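Local coordinates for protein transcriptional regulator Tm0710 (Thermotoga maritima, PDB 2A61) that probably binds DNA as a dimeric transcriptional regulator of the MarR family, through a winged helix-turn-helix domain, at residues A[37-42]-A[98-103]. Residues are numbered along the deposited sequence; the frame is centred on the assembly and turned at random.
Sequences DILQKI and EEVIEK
Ile101 reaches from helix 95-119 to the backbone of helix 33-45, where its CD1 lies 3.9 Å from Leu39 CB and equally near the Leu39 carbonyl oxygen. Its CG1 rests on the start of Gln40, 4.1 Å from both Gln40 CA and Gln40 CB. With CG1 turned anti to its own carbonyl carbon (chi1 -79°), the ethyl arm is the branch that meets the partner helix; Ile101 also packs on Ile93 of strand 88-93. The short segments cross almost at right angles (-95°), their axes 9.8 Å apart, so the close packing is confined to this one place. Beside it the fit slackens: Leu39 CD1 and Val100 CG1 are 4.5 Å apart, and Val100 also packs on Leu26, Phe29, Ile31 and Tyr76. Gln40, partly exposed, marks the solvent side, its chain running out extended beyond CG. Replacing Ile101 by an alanine would take away CG1 and CD1 and is likely to leave a gap over Leu39 CB and Gln40 and cost the packing on Ile93. Carried almost wholly by carbon atoms, with just 142 Å² buried, the contact joins helix 33-45, which leads into the helix-turn-helix, to the long helix after the wing by shape and hydrophobic burial, without polar bonds to fix the crossing.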
loop_
_atom_site.group_PDB
_atom_site.type_symbol
_atom_site.label_atom_id
_atom_site.label_comp_id
_atom_site.label_asym_id
_atom_site.label_seq_id
_atom_site.Cartn_x
_atom_site.Cartn_y
_atom_site.Cartn_z
ATOM N N ASP A 37 0.094 -5.716 7.525
ATOM C CA ASP A 37 -0.916 -4.657 7.405
ATOM C C ASP A 37 -1.698 -4.442 8.730
ATOM O O ASP A 37 -2.005 -3.296 9.088
ATOM C CB ASP A 37 -1.898 -4.975 6.289
ATOM C CG ASP A 37 -1.316 -4.779 4.887
ATOM O OD1 ASP A 37 -0.397 -3.939 4.664
ATOM O OD2 ASP A 37 -1.800 -5.520 3.997
ATOM N N ILE A 38 -2.032 -5.535 9.426
ATOM C CA ILE A 38 -2.598 -5.437 10.786
ATOM C C ILE A 38 -1.611 -4.778 11.750
ATOM O O ILE A 38 -1.983 -3.869 12.505
ATOM C CB ILE A 38 -2.978 -6.815 11.360
ATOM C CG1 ILE A 38 -4.140 -7.420 10.545
ATOM C CG2 ILE A 38 -3.231 -6.729 12.850
ATOM C CD1 ILE A 38 -4.356 -8.870 10.853
ATOM N N LEU A 39 -0.362 -5.227 11.728
ATOM C CA LEU A 39 0.634 -4.704 12.684
ATOM C C LEU A 39 0.935 -3.249 12.447
ATOM O O LEU A 39 1.035 -2.478 13.413
ATOM C CB LEU A 39 1.954 -5.456 12.620
ATOM C CG LEU A 39 2.096 -6.855 13.175
ATOM C CD1 LEU A 39 3.515 -7.385 12.840
ATOM C CD2 LEU A 39 1.874 -6.828 14.681
ATOM N N GLN A 40 1.104 -2.857 11.171
ATOM C CA GLN A 40 1.413 -1.460 10.864
ATOM C C GLN A 40 0.262 -0.491 11.112
ATOM O O GLN A 40 0.505 0.624 11.528
ATOM C CB GLN A 40 2.051 -1.269 9.469
ATOM C CG GLN A 40 1.144 -1.388 8.318
ATOM C CD GLN A 40 1.777 -0.843 7.017
ATOM O OE1 GLN A 40 1.345 -1.189 5.922
ATOM N NE2 GLN A 40 2.789 0.011 7.152
ATOM N N LYS A 41 -0.972 -0.944 10.899
ATOM C CA LYS A 41 -2.160 -0.176 11.263
ATOM C C LYS A 41 -2.240 0.125 12.757
ATOM O O LYS A 41 -2.499 1.277 13.141
ATOM C CB LYS A 41 -3.413 -0.900 10.807
ATOM C CG LYS A 41 -4.707 -0.185 11.112
ATOM C CD LYS A 41 -4.754 1.288 10.595
ATOM C CE LYS A 41 -4.587 1.431 9.068
ATOM N NZ LYS A 41 -4.551 2.876 8.542
ATOM N N ILE A 42 -1.983 -0.889 13.584
ATOM C CA ILE A 42 -2.027 -0.719 15.022
ATOM C C ILE A 42 -0.814 0.110 15.444
ATOM O O ILE A 42 -0.904 0.914 16.372
ATOM C CB ILE A 42 -2.075 -2.099 15.778
ATOM C CG1 ILE A 42 -3.359 -2.850 15.427
ATOM C CG2 ILE A 42 -1.941 -1.903 17.302
ATOM C CD1 ILE A 42 -3.353 -4.411 15.831
ATOM N N GLU A 98 6.583 -3.804 17.481
ATOM C CA GLU A 98 7.139 -2.511 17.079
ATOM C C GLU A 98 8.457 -2.669 16.353
ATOM O O GLU A 98 8.689 -1.974 15.369
ATOM C CB GLU A 98 7.337 -1.585 18.278
ATOM C CG GLU A 98 6.032 -1.055 18.841
ATOM C CD GLU A 98 6.254 -0.048 19.976
ATOM O OE1 GLU A 98 7.041 -0.343 20.885
ATOM O OE2 GLU A 98 5.623 1.015 19.933
ATOM N N GLU A 99 9.300 -3.579 16.836
ATOM C CA GLU A 99 10.628 -3.792 16.250
ATOM C C GLU A 99 10.512 -4.193 14.783
ATOM O O GLU A 99 11.382 -3.903 14.005
ATOM C CB GLU A 99 11.424 -4.864 17.025
ATOM C CG GLU A 99 11.942 -4.361 18.366
ATOM C CD GLU A 99 12.310 -5.465 19.361
ATOM O OE1 GLU A 99 12.143 -6.680 19.064
ATOM O OE2 GLU A 99 12.787 -5.093 20.464
ATOM N N VAL A 100 9.460 -4.912 14.441
ATOM C CA VAL A 100 9.225 -5.350 13.067
ATOM C C VAL A 100 9.021 -4.061 12.208
ATOM O O VAL A 100 9.737 -3.866 11.240
ATOM C CB VAL A 100 7.976 -6.239 12.952
ATOM C CG1 VAL A 100 7.696 -6.564 11.453
ATOM C CG2 VAL A 100 8.102 -7.534 13.788
ATOM N N ILE A 101 8.074 -3.184 12.594
ATOM C CA ILE A 101 7.853 -1.934 11.861
ATOM C C ILE A 101 9.139 -1.107 11.778
ATOM O O ILE A 101 9.483 -0.591 10.710
ATOM C CB ILE A 101 6.648 -1.106 12.459
ATOM C CG1 ILE A 101 5.316 -1.698 11.977
ATOM C CG2 ILE A 101 6.635 0.313 11.927
ATOM C CD1 ILE A 101 4.893 -2.882 12.725
ATOM N N GLU A 102 9.863 -1.010 12.906
ATOM C CA GLU A 102 11.134 -0.267 12.948
ATOM C C GLU A 102 12.188 -0.819 11.977
ATOM O O GLU A 102 12.958 -0.059 11.399
ATOM C CB GLU A 102 11.700 -0.295 14.371
ATOM C CG GLU A 102 10.850 0.520 15.355
ATOM C CD GLU A 102 11.289 0.437 16.810
ATOM O OE1 GLU A 102 12.177 -0.400 17.193
ATOM O OE2 GLU A 102 10.712 1.219 17.583
ATOM N N LYS A 103 12.257 -2.146 11.854
ATOM C CA LYS A 103 13.156 -2.805 10.868
ATOM C C LYS A 103 12.739 -2.586 9.415
ATOM O O LYS A 103 13.589 -2.440 8.535
ATOM C CB LYS A 103 13.312 -4.290 11.193
ATOM C CG LYS A 103 14.356 -4.521 12.320
ATOM C CD LYS A 103 14.491 -5.986 12.795
ATOM C CE LYS A 103 15.357 -6.056 14.073
ATOM N NZ LYS A 103 15.166 -7.351 14.828
#